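Side-chain contacts in Low molecular weight phosphotyrosine phosphatase family protein (Streptococcus pyogenes, PDB 5GOT), which is a low molecular weight protein tyrosine phosphatase that probably removes phosphate from tyrosine side chains of proteins: residues K56-N61 with T125-R130; A18-K23 with I64-K69; K2-V7 with S138-K143; V30-S35 with N77-I82. All coordinates share one frame; numbering follows the deposited sequence.

Contact 1 (K56-N61 with T125-R130)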
loop_
_atom_site.group_PDB
_atom_site.type_symbol
_atom_site.label_atom_id
_atom_site.label_comp_id
_atom_site.label_asym_id
_atom_site.label_seq_id
_atom_site.Cartn_x
_atom_site.Cartn_y
_atom_site.Cartn_z
ATOM N N LYS A 56 -12.193 10.671 -0.587
ATOM C CA LYS A 56 -13.096 11.676 -1.140
ATOM C C LYS A 56 -12.795 13.050 -0.554
ATOM O O LYS A 56 -12.711 14.043 -1.286
ATOM C CB LYS A 56 -14.550 11.286 -0.876
ATOM C CG LYS A 56 -15.054 10.056 -1.633
ATOM C CD LYS A 56 -16.589 10.002 -1.549
ATOM C CE LYS A 56 -17.174 8.674 -1.994
ATOM N NZ LYS A 56 -17.998 8.038 -0.922
ATOM N N THR A 57 -12.605 13.114 0.769
ATOM C CA THR A 57 -12.355 14.387 1.444
ATOM C C THR A 57 -11.139 15.096 0.867
ATOM O O THR A 57 -11.136 16.325 0.709
ATOM C CB THR A 57 -12.168 14.151 2.942
ATOM O OG1 THR A 57 -13.395 13.692 3.507
ATOM C CG2 THR A 57 -11.733 15.425 3.652
ATOM N N TYR A 58 -10.089 14.344 0.550
ATOM C CA TYR A 58 -8.885 14.930 -0.005
ATOM C C TYR A 58 -8.849 14.849 -1.527
ATOM O O TYR A 58 -7.812 15.136 -2.128
ATOM C CB TYR A 58 -7.655 14.273 0.627
ATOM C CG TYR A 58 -7.517 14.658 2.086
ATOM C CD1 TYR A 58 -6.957 15.875 2.448
ATOM C CD2 TYR A 58 -7.980 13.826 3.096
ATOM C CE1 TYR A 58 -6.842 16.247 3.779
ATOM C CE2 TYR A 58 -7.865 14.184 4.433
ATOM C CZ TYR A 58 -7.302 15.403 4.767
ATOM O OH TYR A 58 -7.179 15.785 6.086
ATOM N N GLN A 59 -9.968 14.491 -2.160
ATOM C CA GLN A 59 -10.083 14.490 -3.617
ATOM C C GLN A 59 -8.993 13.625 -4.248
ATOM O O GLN A 59 -8.284 14.037 -5.170
ATOM C CB GLN A 59 -10.036 15.917 -4.171
ATOM C CG GLN A 59 -11.020 16.877 -3.523
ATOM C CD GLN A 59 -10.985 18.253 -4.162
ATOM O OE1 GLN A 59 -10.503 19.218 -3.564
ATOM N NE2 GLN A 59 -11.500 18.350 -5.385
ATOM N N ILE A 60 -8.844 12.416 -3.726
ATOM C CA ILE A 60 -7.887 11.455 -4.250
ATOM C C ILE A 60 -8.675 10.420 -5.037
ATOM O O ILE A 60 -9.481 9.673 -4.469
ATOM C CB ILE A 60 -7.055 10.821 -3.129
ATOM C CG1 ILE A 60 -6.259 11.920 -2.431
ATOM C CG2 ILE A 60 -6.143 9.734 -3.690
ATOM C CD1 ILE A 60 -5.112 11.437 -1.650
ATOM N N ASN A 61 -8.467 10.398 -6.350
ATOM C CA ASN A 61 -9.180 9.454 -7.195
ATOM C C ASN A 61 -8.895 8.031 -6.741
ATOM O O ASN A 61 -7.793 7.723 -6.274
ATOM C CB ASN A 61 -8.773 9.625 -8.660
ATOM C CG ASN A 61 -9.188 10.971 -9.231
ATOM O OD1 ASN A 61 -10.065 11.646 -8.690
ATOM N ND2 ASN A 61 -8.557 11.367 -10.335
ATOM N N THR A 125 -4.367 8.143 9.833
ATOM C CA THR A 125 -3.912 7.194 8.821
ATOM C C THR A 125 -3.539 7.914 7.537
ATOM O O THR A 125 -2.478 7.664 6.946
ATOM C CB THR A 125 -5.003 6.149 8.534
ATOM O OG1 THR A 125 -5.404 5.513 9.752
ATOM C CG2 THR A 125 -4.494 5.089 7.554
ATOM N N TYR A 126 -4.410 8.812 7.084
ATOM C CA TYR A 126 -4.144 9.514 5.838
ATOM C C TYR A 126 -2.853 10.311 5.931
ATOM O O TYR A 126 -2.007 10.241 5.035
ATOM C CB TYR A 126 -5.317 10.425 5.476
ATOM C CG TYR A 126 -4.993 11.318 4.306
ATOM C CD1 TYR A 126 -5.005 10.826 3.015
ATOM C CD2 TYR A 126 -4.642 12.649 4.501
ATOM C CE1 TYR A 126 -4.677 11.630 1.944
ATOM C CE2 TYR A 126 -4.319 13.462 3.427
ATOM C CZ TYR A 126 -4.337 12.942 2.155
ATOM O OH TYR A 126 -4.024 13.742 1.086
ATOM N N GLN A 127 -2.680 11.076 7.014
ATOM C CA GLN A 127 -1.486 11.913 7.130
ATOM C C GLN A 127 -0.217 11.068 7.117
ATOM O O GLN A 127 0.778 11.441 6.486
ATOM C CB GLN A 127 -1.541 12.767 8.400
ATOM C CG GLN A 127 -2.730 13.732 8.493
ATOM C CD GLN A 127 -2.773 14.745 7.351
ATOM O OE1 GLN A 127 -1.754 15.045 6.720
ATOM N NE2 GLN A 127 -3.959 15.279 7.084
ATOM N N LEU A 128 -0.231 9.921 7.803
ATOM C CA LEU A 128 0.964 9.072 7.832
ATOM C C LEU A 128 1.183 8.344 6.514
ATOM O O LEU A 128 2.334 8.113 6.113
ATOM C CB LEU A 128 0.859 8.076 8.983
ATOM C CG LEU A 128 0.878 8.819 10.313
ATOM C CD1 LEU A 128 0.497 7.911 11.462
ATOM C CD2 LEU A 128 2.257 9.430 10.527
ATOM N N VAL A 129 0.101 7.950 5.841
ATOM C CA VAL A 129 0.232 7.293 4.544
ATOM C C VAL A 129 0.740 8.281 3.511
ATOM O O VAL A 129 1.579 7.957 2.664
ATOM C CB VAL A 129 -1.123 6.696 4.134
ATOM C CG1 VAL A 129 -1.158 6.398 2.638
ATOM C CG2 VAL A 129 -1.389 5.457 4.940
ATOM N N ARG A 130 0.228 9.507 3.580
ATOM C CA ARG A 130 0.603 10.560 2.648
ATOM C C ARG A 130 2.084 10.912 2.781
ATOM O O ARG A 130 2.782 11.081 1.771
ATOM C CB ARG A 130 -0.305 11.772 2.902
ATOM C CG ARG A 130 0.092 13.083 2.234
ATOM C CD ARG A 130 -0.321 13.051 0.805
ATOM N NE ARG A 130 0.327 14.117 0.021
ATOM C CZ ARG A 130 0.132 14.292 -1.286
ATOM N NH1 ARG A 130 0.768 15.280 -1.901
ATOM N NH2 ARG A 130 -0.709 13.477 -1.955
#
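Y58 and I60 belong to the Schellman motif that ends helix 49-57, and both meet Y126 of helix 122-140. Q59, with positive phi, is the C-prime residue; its N bonds to K56 O at 2.9 Å, and I60 N bonds to L55 O.

Y58 and Y126 form an offset stack. Their centroids lie 4.0 Å apart and the planes are tilted by only 11°. CE2 of Y126 sits over the centre of the Y58 ring, and CD2 of Y58 over the centre of the Y126 ring. A chi1 of 172° turns the Y126 ring away from its own amide nitrogen and out from the helix. R130 CB lies on its other face. I60 approaches from another side: its CD1 meets the ring edge at 3.6 Å from Y126 CE1, close to the ring plane. Q127 NE2 also lies near the ring plane, but beside CD2, across the ring from I60.

The polar ends turn to E123, which accepts from both Y58 OH and Q127 NE2. V21 of helix 14-23 touches both I60 and Y126. The contact is thus mostly apolar and aromatic. One shared carboxylate probably helps fix the rotation of the Y58 ring and the Q127 amide.

Contact 2 (A18-K23 with I64-K69); sequences AEFVMK and ITKCSK
K66 leaves the backbone with CG trans to N (chi1 166°), then bends at CB-CG (chi2 67°) and runs straight to NZ. The bend swings the chain past F20 toward E19. E19 is fully extended (chi1 171°), which carries its carboxylate out from helix 14-23 to meet the lysine.

The two charged ends do not touch. E19 OE1 is 4.3 Å from K66 NZ, and a water bridges them. It donates to E19 OE1 at 2.7 Å and accepts from K66 NZ at 3.0 Å. The E19 carboxylate is gripped at both oxygens. OE1 also bonds to S35 OG, while E19 OE2 takes K23 NZ at 2.7 Å on its anti lone pair. K66 NZ bonds to C67 O at 3.1 Å, from above the carbonyl plane, and to S35 O and N11 OD1. Four oxygens thus lie around its three N-H bonds, so at least one hydrogen must be shared or one bond weak. The two neighbouring positive charges probably favour a charged E19.

F20 gives the apolar part. F20 CZ lies 4.1 Å from K66 CB, which comes at the ring edge. E19 CG covers the centre of one ring face.

N11 and G10 lie in the CX5R signature loop between strand 2-8 and helix 14-23. Through N11 OD1 and G10 O, K66 and S68 tie loop 64-69 directly to this P-loop, the phosphate-binding element of the phosphatase family.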
loop_
_atom_site.group_PDB
_atom_site.type_symbol
_atom_site.label_atom_id
_atom_site.label_comp_id
_atom_site.label_asym_id
_atom_site.label_seq_id
_atom_site.Cartn_x
_atom_site.Cartn_y
_atom_site.Cartn_z
ATOM N N ALA A 18 -2.925 3.489 0.738
ATOM C CA ALA A 18 -1.584 3.741 0.217
ATOM C C ALA A 18 -1.562 3.632 -1.302
ATOM O O ALA A 18 -0.959 4.478 -1.978
ATOM C CB ALA A 18 -0.575 2.770 0.843
ATOM N N GLU A 19 -2.242 2.615 -1.853
ATOM C CA GLU A 19 -2.318 2.443 -3.302
ATOM C C GLU A 19 -2.747 3.731 -3.985
ATOM O O GLU A 19 -2.042 4.262 -4.850
ATOM C CB GLU A 19 -3.289 1.309 -3.662
ATOM C CG GLU A 19 -3.585 1.226 -5.161
ATOM C CD GLU A 19 -4.485 0.054 -5.561
ATOM O OE1 GLU A 19 -4.834 -0.792 -4.709
ATOM O OE2 GLU A 19 -4.849 -0.014 -6.751
ATOM N N PHE A 20 -3.892 4.277 -3.570
ATOM C CA PHE A 20 -4.445 5.402 -4.309
ATOM C C PHE A 20 -3.785 6.721 -3.934
ATOM O O PHE A 20 -3.697 7.613 -4.783
ATOM C CB PHE A 20 -5.969 5.412 -4.144
ATOM C CG PHE A 20 -6.614 4.199 -4.757
ATOM C CD1 PHE A 20 -6.605 4.027 -6.135
ATOM C CD2 PHE A 20 -7.147 3.192 -3.965
ATOM C CE1 PHE A 20 -7.154 2.878 -6.721
ATOM C CE2 PHE A 20 -7.718 2.051 -4.537
ATOM C CZ PHE A 20 -7.717 1.893 -5.919
ATOM N N VAL A 21 -3.284 6.870 -2.707
ATOM C CA VAL A 21 -2.472 8.046 -2.408
ATOM C C VAL A 21 -1.182 8.010 -3.230
ATOM O O VAL A 21 -0.793 9.007 -3.849
ATOM C CB VAL A 21 -2.188 8.154 -0.898
ATOM C CG1 VAL A 21 -1.210 9.291 -0.619
ATOM C CG2 VAL A 21 -3.486 8.389 -0.118
ATOM N N MET A 22 -0.516 6.851 -3.281
ATOM C CA MET A 22 0.693 6.754 -4.097
ATOM C C MET A 22 0.377 7.020 -5.566
ATOM O O MET A 22 1.131 7.717 -6.259
ATOM C CB MET A 22 1.340 5.376 -3.939
ATOM C CG MET A 22 2.759 5.306 -4.489
ATOM S SD MET A 22 3.885 6.147 -3.393
ATOM C CE MET A 22 5.382 6.204 -4.396
ATOM N N LYS A 23 -0.748 6.495 -6.053
ATOM C CA LYS A 23 -1.128 6.726 -7.437
ATOM C C LYS A 23 -1.395 8.196 -7.717
ATOM O O LYS A 23 -1.289 8.624 -8.872
ATOM C CB LYS A 23 -2.357 5.892 -7.792
ATOM C CG LYS A 23 -2.058 4.418 -7.987
ATOM C CD LYS A 23 -3.312 3.678 -8.411
ATOM C CE LYS A 23 -2.991 2.322 -9.011
ATOM N NZ LYS A 23 -4.146 1.405 -8.936
ATOM N N ILE A 64 -13.501 2.622 -7.829
ATOM C CA ILE A 64 -14.632 2.155 -7.032
ATOM C C ILE A 64 -14.822 0.652 -7.155
ATOM O O ILE A 64 -15.466 0.033 -6.301
ATOM C CB ILE A 64 -15.930 2.896 -7.429
ATOM C CG1 ILE A 64 -16.311 2.585 -8.883
ATOM C CG2 ILE A 64 -15.769 4.393 -7.213
ATOM C CD1 ILE A 64 -17.732 3.002 -9.247
ATOM N N THR A 65 -14.280 0.043 -8.197
ATOM C CA THR A 65 -14.375 -1.403 -8.341
ATOM C C THR A 65 -13.367 -2.159 -7.482
ATOM O O THR A 65 -13.416 -3.393 -7.456
ATOM C CB THR A 65 -14.200 -1.793 -9.813
ATOM O OG1 THR A 65 -12.858 -1.514 -10.239
ATOM C CG2 THR A 65 -15.171 -1.004 -10.684
ATOM N N LYS A 66 -12.465 -1.459 -6.779
ATOM C CA LYS A 66 -11.427 -2.139 -6.010
ATOM C C LYS A 66 -12.045 -2.972 -4.893
ATOM O O LYS A 66 -12.932 -2.507 -4.170
ATOM C CB LYS A 66 -10.430 -1.128 -5.428
ATOM C CG LYS A 66 -9.517 -1.706 -4.333
ATOM C CD LYS A 66 -8.530 -2.750 -4.853
ATOM C CE LYS A 66 -7.661 -3.289 -3.717
ATOM N NZ LYS A 66 -6.916 -4.536 -4.091
ATOM N N CYS A 67 -11.576 -4.209 -4.771
ATOM C CA CYS A 67 -12.005 -5.154 -3.751
ATOM C C CYS A 67 -10.778 -5.807 -3.122
ATOM O O CYS A 67 -9.715 -5.903 -3.739
ATOM C CB CYS A 67 -12.925 -6.238 -4.338
ATOM S SG CYS A 67 -14.543 -5.603 -4.937
ATOM N N SER A 68 -10.950 -6.263 -1.884
ATOM C CA SER A 68 -9.888 -6.946 -1.162
ATOM C C SER A 68 -9.448 -8.184 -1.929
ATOM O O SER A 68 -10.278 -8.999 -2.338
ATOM C CB SER A 68 -10.372 -7.338 0.226
ATOM O OG SER A 68 -9.404 -8.123 0.891
ATOM N N LYS A 69 -8.137 -8.321 -2.130
ATOM C CA LYS A 69 -7.564 -9.438 -2.882
ATOM C C LYS A 69 -6.338 -9.958 -2.139
ATOM O O LYS A 69 -5.436 -9.179 -1.801
ATOM C CB LYS A 69 -7.191 -9.004 -4.309
ATOM C CG LYS A 69 -6.610 -10.114 -5.200
ATOM C CD LYS A 69 -6.439 -9.651 -6.653
ATOM C CE LYS A 69 -5.609 -10.685 -7.477
ATOM N NZ LYS A 69 -5.593 -10.429 -8.975
HETATM O O HOH W 1 -5.061 -3.122 -6.003
#

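Contact 3 (K2-V7 with S138-K143); sequences KKVCFV and SRLMSK
V4 divides its two methyls between the F6 ring and L140. CG1 of V4 lies over one face of the F6 ring, 3.8 Å above the plane and offset toward the rim. A18 CB of helix 14-23 covers the opposite face, near CG. M22 of the same helix also touches the ring.

The other methyl, CG2, makes the contact with helix 122-140. V4 CG2 meets L140 CD1 tip to tip at 4.0 Å. With chi1 at 173°, CG1 of V4 lies across from the backbone N, and this puts CG2 on the side facing L140. L140 offers CD1 to the strand.

K2 works differently. Its chain is extended as far as CE and then bends at the last torsion (chi4 64°). It passes over the end of the helix. K2 CD lies 4.1 Å from L140 CB, and K2 CE comes to 3.1 Å from L140 O. K2 NZ stays at 3.5 Å from L140 O with a poor angle, so it does not hydrogen-bond to this oxygen. L140 is the last helical residue, and the positive charge near a helix C-terminal end is probably favourable.

K2 and V4 point to the same side of the parallel sheet as F6. Strand 2-8 runs between strands 31-37 and 81-84. Y81 on one side touches both K2 and L140, and M31 on the other touches V4 and M141. Helix 122-140 thus ends across this face of the sheet, next to helix 14-23.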
loop_
_atom_site.group_PDB
_atom_site.type_symbol
_atom_site.label_atom_id
_atom_site.label_comp_id
_atom_site.label_asym_id
_atom_site.label_seq_id
_atom_site.Cartn_x
_atom_site.Cartn_y
_atom_site.Cartn_z
ATOM N N LYS A 2 8.898 0.143 -12.162
ATOM C CA LYS A 2 8.857 -0.484 -10.850
ATOM C C LYS A 2 7.423 -0.872 -10.505
ATOM O O LYS A 2 6.478 -0.144 -10.816
ATOM C CB LYS A 2 9.436 0.463 -9.800
ATOM C CG LYS A 2 10.909 0.814 -10.051
ATOM C CD LYS A 2 11.450 1.766 -8.984
ATOM C CE LYS A 2 12.985 1.763 -8.930
ATOM N NZ LYS A 2 13.611 2.273 -10.187
ATOM N N LYS A 3 7.267 -2.044 -9.889
ATOM C CA LYS A 3 5.970 -2.609 -9.531
ATOM C C LYS A 3 5.872 -2.675 -8.010
ATOM O O LYS A 3 6.641 -3.390 -7.360
ATOM C CB LYS A 3 5.779 -4.001 -10.150
ATOM C CG LYS A 3 6.022 -4.062 -11.654
ATOM C CD LYS A 3 6.485 -5.468 -12.073
ATOM C CE LYS A 3 7.254 -5.452 -13.387
ATOM N NZ LYS A 3 6.339 -5.383 -14.567
ATOM N N VAL A 4 4.934 -1.934 -7.443
ATOM C CA VAL A 4 4.835 -1.786 -5.998
ATOM C C VAL A 4 3.491 -2.325 -5.536
ATOM O O VAL A 4 2.462 -2.049 -6.159
ATOM C CB VAL A 4 5.008 -0.314 -5.585
ATOM C CG1 VAL A 4 4.727 -0.155 -4.097
ATOM C CG2 VAL A 4 6.408 0.172 -5.944
ATOM N N CYS A 5 3.497 -3.089 -4.444
ATOM C CA CYS A 5 2.273 -3.629 -3.856
ATOM C C CYS A 5 2.251 -3.346 -2.360
ATOM O O CYS A 5 3.086 -3.873 -1.623
ATOM C CB CYS A 5 2.176 -5.135 -4.090
ATOM S SG CYS A 5 0.599 -5.833 -3.546
ATOM N N PHE A 6 1.287 -2.546 -1.907
ATOM C CA PHE A 6 1.100 -2.313 -0.478
ATOM C C PHE A 6 0.211 -3.396 0.100
ATOM O O PHE A 6 -0.734 -3.844 -0.544
ATOM C CB PHE A 6 0.476 -0.943 -0.207
ATOM C CG PHE A 6 1.282 0.197 -0.754
ATOM C CD1 PHE A 6 2.381 0.684 -0.060
ATOM C CD2 PHE A 6 0.953 0.764 -1.976
ATOM C CE1 PHE A 6 3.129 1.719 -0.578
ATOM C CE2 PHE A 6 1.690 1.800 -2.497
ATOM C CZ PHE A 6 2.778 2.284 -1.793
ATOM N N VAL A 7 0.516 -3.826 1.316
ATOM C CA VAL A 7 -0.131 -4.997 1.886
ATOM C C VAL A 7 -0.527 -4.712 3.326
ATOM O O VAL A 7 0.248 -4.117 4.084
ATOM C CB VAL A 7 0.788 -6.241 1.817
ATOM C CG1 VAL A 7 0.091 -7.411 2.441
ATOM C CG2 VAL A 7 1.186 -6.562 0.375
ATOM N N SER A 138 10.796 9.283 -2.937
ATOM C CA SER A 138 12.184 9.721 -2.923
ATOM C C SER A 138 13.130 8.533 -2.856
ATOM O O SER A 138 14.272 8.613 -3.320
ATOM C CB SER A 138 12.429 10.654 -1.743
ATOM O OG SER A 138 12.604 9.892 -0.568
ATOM N N ARG A 139 12.665 7.423 -2.298
ATOM C CA ARG A 139 13.489 6.232 -2.217
ATOM C C ARG A 139 13.551 5.494 -3.552
ATOM O O ARG A 139 14.617 5.005 -3.949
ATOM C CB ARG A 139 12.938 5.331 -1.117
ATOM C CG ARG A 139 13.834 4.217 -0.735
ATOM C CD ARG A 139 14.358 4.377 0.686
ATOM N NE ARG A 139 14.978 3.110 1.042
ATOM C CZ ARG A 139 14.504 2.269 1.952
ATOM N NH1 ARG A 139 13.427 2.590 2.662
ATOM N NH2 ARG A 139 15.133 1.115 2.166
ATOM N N LEU A 140 12.430 5.425 -4.266
ATOM C CA LEU A 140 12.316 4.587 -5.453
ATOM C C LEU A 140 12.592 5.319 -6.762
ATOM O O LEU A 140 12.937 4.666 -7.750
ATOM C CB LEU A 140 10.917 3.960 -5.516
ATOM C CG LEU A 140 10.618 3.047 -4.329
ATOM C CD1 LEU A 140 9.161 2.644 -4.324
ATOM C CD2 LEU A 140 11.512 1.822 -4.406
ATOM N N MET A 141 12.452 6.642 -6.811
ATOM C CA MET A 141 12.647 7.357 -8.060
ATOM C C MET A 141 14.072 7.891 -8.155
ATOM O O MET A 141 14.734 8.152 -7.147
ATOM C CB MET A 141 11.641 8.498 -8.204
ATOM C CG MET A 141 10.181 8.065 -8.067
ATOM S SD MET A 141 9.655 6.729 -9.161
ATOM C CE MET A 141 9.812 7.503 -10.765
ATOM N N SER A 142 14.549 8.029 -9.387
ATOM C CA SER A 142 15.878 8.577 -9.609
ATOM C C SER A 142 15.923 10.035 -9.177
ATOM O O SER A 142 14.897 10.718 -9.089
ATOM C CB SER A 142 16.261 8.487 -11.083
ATOM O OG SER A 142 15.478 9.394 -11.846
ATOM N N LYS A 143 17.138 10.526 -8.923
ATOM C CA LYS A 143 17.285 11.935 -8.579
ATOM C C LYS A 143 16.792 12.829 -9.708
ATOM O O LYS A 143 16.166 13.866 -9.461
ATOM C CB LYS A 143 18.736 12.251 -8.233
ATOM C CG LYS A 143 18.918 13.674 -7.757
ATOM C CD LYS A 143 20.246 13.857 -7.065
ATOM C CE LYS A 143 20.530 15.340 -6.853
ATOM N NZ LYS A 143 19.348 16.039 -6.284
#

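Contact 4 (V30-S35 with N77-I82); sequences VMMIES and NTFDYI
F79, in the connection between helix 73-78 and strand 81-84, packs on M32 and E34 of the outermost strand 31-37. The ring reaches past the intervening strand 2-8, touching C5 on the way. F79 is buried, and only its far end, CE1 and CZ, meets the outer strand.

M32 makes a Met-aromatic contact. M32 SD lies 3.8 Å from F79 CE1 and 5.0 Å from the ring centroid, 62° off the ring normal, so the approach is oblique. The M32 chain starts out extended from its backbone N (chi1 -176°) and then bends at chi2, bringing the sulfur to the ring.

E34 meets the neighbouring ring atom. Its CB is 3.8 Å from F79 CZ, also obliquely. The carboxylate plane stands 81° from the ring plane, and E34 OE2 is 4.1 Å from F79 CZ. The charge of E34 is paired with R36 in a salt bridge, which probably holds the carboxylate beside the ring.

F79 O accepts a bond from K104 NZ, which anchors the backbone of the connection. This is packing on the sheet face opposite to helix 14-23. It fits the alpha/beta fold of this family, a parallel sheet in strand order 2-1-3-4 with helices on its faces.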
loop_
_atom_site.group_PDB
_atom_site.type_symbol
_atom_site.label_atom_id
_atom_site.label_comp_id
_atom_site.label_asym_id
_atom_site.label_seq_id
_atom_site.Cartn_x
_atom_site.Cartn_y
_atom_site.Cartn_z
ATOM N N VAL A 30 5.329 5.365 -15.008
ATOM C CA VAL A 30 6.632 5.134 -14.398
ATOM C C VAL A 30 6.566 4.265 -13.141
ATOM O O VAL A 30 7.603 3.719 -12.729
ATOM C CB VAL A 30 7.344 6.475 -14.106
ATOM C CG1 VAL A 30 6.751 7.160 -12.906
ATOM C CG2 VAL A 30 8.848 6.289 -13.955
ATOM N N MET A 31 5.394 4.061 -12.534
ATOM C CA MET A 31 5.275 3.116 -11.427
ATOM C C MET A 31 3.935 2.397 -11.487
ATOM O O MET A 31 2.888 3.026 -11.678
ATOM C CB MET A 31 5.439 3.818 -10.072
ATOM C CG MET A 31 5.603 2.854 -8.903
ATOM S SD MET A 31 5.655 3.670 -7.292
ATOM C CE MET A 31 7.167 4.617 -7.405
ATOM N N MET A 32 3.969 1.080 -11.328
ATOM C CA MET A 32 2.765 0.266 -11.301
ATOM C C MET A 32 2.458 -0.076 -9.849
ATOM O O MET A 32 3.323 -0.589 -9.133
ATOM C CB MET A 32 2.954 -0.997 -12.146
ATOM C CG MET A 32 1.726 -1.892 -12.281
ATOM S SD MET A 32 1.740 -3.274 -11.118
ATOM C CE MET A 32 0.819 -4.512 -12.025
ATOM N N ILE A 33 1.242 0.240 -9.405
ATOM C CA ILE A 33 0.905 0.244 -7.983
ATOM C C ILE A 33 -0.385 -0.528 -7.783
ATOM O O ILE A 33 -1.381 -0.267 -8.466
ATOM C CB ILE A 33 0.770 1.676 -7.436
ATOM C CG1 ILE A 33 2.064 2.456 -7.648
ATOM C CG2 ILE A 33 0.457 1.647 -5.955
ATOM C CD1 ILE A 33 1.876 3.942 -7.589
ATOM N N GLU A 34 -0.357 -1.493 -6.865
ATOM C CA GLU A 34 -1.516 -2.291 -6.491
ATOM C C GLU A 34 -1.466 -2.506 -4.982
ATOM O O GLU A 34 -0.543 -2.043 -4.305
ATOM C CB GLU A 34 -1.556 -3.617 -7.256
ATOM C CG GLU A 34 -1.850 -3.430 -8.748
ATOM C CD GLU A 34 -2.275 -4.715 -9.428
ATOM O OE1 GLU A 34 -2.112 -4.832 -10.663
ATOM O OE2 GLU A 34 -2.758 -5.620 -8.717
ATOM N N SER A 35 -2.473 -3.195 -4.445
ATOM C CA SER A 35 -2.489 -3.541 -3.030
ATOM C C SER A 35 -3.122 -4.913 -2.841
ATOM O O SER A 35 -3.888 -5.393 -3.684
ATOM C CB SER A 35 -3.220 -2.480 -2.179
ATOM O OG SER A 35 -4.596 -2.343 -2.548
ATOM N N ASN A 77 6.210 -13.135 -7.263
ATOM C CA ASN A 77 7.156 -13.196 -8.376
ATOM C C ASN A 77 7.152 -11.919 -9.201
ATOM O O ASN A 77 8.205 -11.489 -9.691
ATOM C CB ASN A 77 6.833 -14.385 -9.285
ATOM C CG ASN A 77 7.414 -15.683 -8.771
ATOM O OD1 ASN A 77 8.557 -16.021 -9.077
ATOM N ND2 ASN A 77 6.632 -16.416 -7.979
ATOM N N THR A 78 5.977 -11.310 -9.367
ATOM C CA THR A 78 5.820 -10.180 -10.276
ATOM C C THR A 78 6.236 -8.852 -9.644
ATOM O O THR A 78 6.873 -8.025 -10.306
ATOM C CB THR A 78 4.368 -10.099 -10.743
ATOM O OG1 THR A 78 3.939 -11.397 -11.168
ATOM C CG2 THR A 78 4.236 -9.106 -11.899
ATOM N N PHE A 79 5.861 -8.596 -8.395
ATOM C CA PHE A 79 6.109 -7.274 -7.826
ATOM C C PHE A 79 7.577 -7.105 -7.455
ATOM O O PHE A 79 8.245 -8.051 -7.035
ATOM C CB PHE A 79 5.208 -7.029 -6.611
ATOM C CG PHE A 79 3.775 -6.748 -6.982
ATOM C CD1 PHE A 79 3.403 -5.506 -7.487
ATOM C CD2 PHE A 79 2.810 -7.726 -6.848
ATOM C CE1 PHE A 79 2.078 -5.249 -7.845
ATOM C CE2 PHE A 79 1.485 -7.483 -7.221
ATOM C CZ PHE A 79 1.127 -6.238 -7.713
ATOM N N ASP A 80 8.087 -5.893 -7.657
ATOM C CA ASP A 80 9.444 -5.563 -7.251
ATOM C C ASP A 80 9.528 -5.202 -5.775
ATOM O O ASP A 80 10.529 -5.500 -5.121
ATOM C CB ASP A 80 9.963 -4.402 -8.097
ATOM C CG ASP A 80 9.973 -4.727 -9.575
ATOM O OD1 ASP A 80 10.384 -5.859 -9.923
ATOM O OD2 ASP A 80 9.571 -3.857 -10.378
ATOM N N TYR A 81 8.495 -4.557 -5.241
ATOM C CA TYR A 81 8.494 -4.107 -3.863
ATOM C C TYR A 81 7.144 -4.447 -3.261
ATOM O O TYR A 81 6.107 -4.050 -3.793
ATOM C CB TYR A 81 8.756 -2.600 -3.772
ATOM C CG TYR A 81 9.981 -2.146 -4.535
ATOM C CD1 TYR A 81 9.900 -1.821 -5.887
ATOM C CD2 TYR A 81 11.217 -2.040 -3.908
ATOM C CE1 TYR A 81 11.018 -1.406 -6.595
ATOM C CE2 TYR A 81 12.345 -1.630 -4.607
ATOM C CZ TYR A 81 12.237 -1.311 -5.950
ATOM O OH TYR A 81 13.345 -0.895 -6.657
ATOM N N ILE A 82 7.163 -5.186 -2.165
ATOM C CA ILE A 82 5.961 -5.597 -1.464
ATOM C C ILE A 82 6.073 -4.978 -0.086
ATOM O O ILE A 82 6.952 -5.355 0.700
ATOM C CB ILE A 82 5.838 -7.121 -1.403
ATOM C CG1 ILE A 82 5.932 -7.671 -2.829
ATOM C CG2 ILE A 82 4.544 -7.511 -0.745
ATOM C CD1 ILE A 82 6.181 -9.159 -2.924
#

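How the contacts relate
From the N terminus, strand 2-8 comes first, and contact 3 joins it to the end of helix 122-140. This closes a loop that encloses the other three contacts. Contact 2 runs from helix 14-23 to the loop 64-69, contact 4 from strand 31-37 to 77-82, and contact 1 from the end of helix 49-57 to 125-130. These three cross one another. Contacts 3 and 4 share the sheet, with centres about 8 Å apart. Contact 2 touches all the others through helix 14-23 and K66. Contacts 1 and 4 lie on opposite sides of the chain's centre, about 20 Å apart between centres. Helix 122-140 serves contacts 1 and 3.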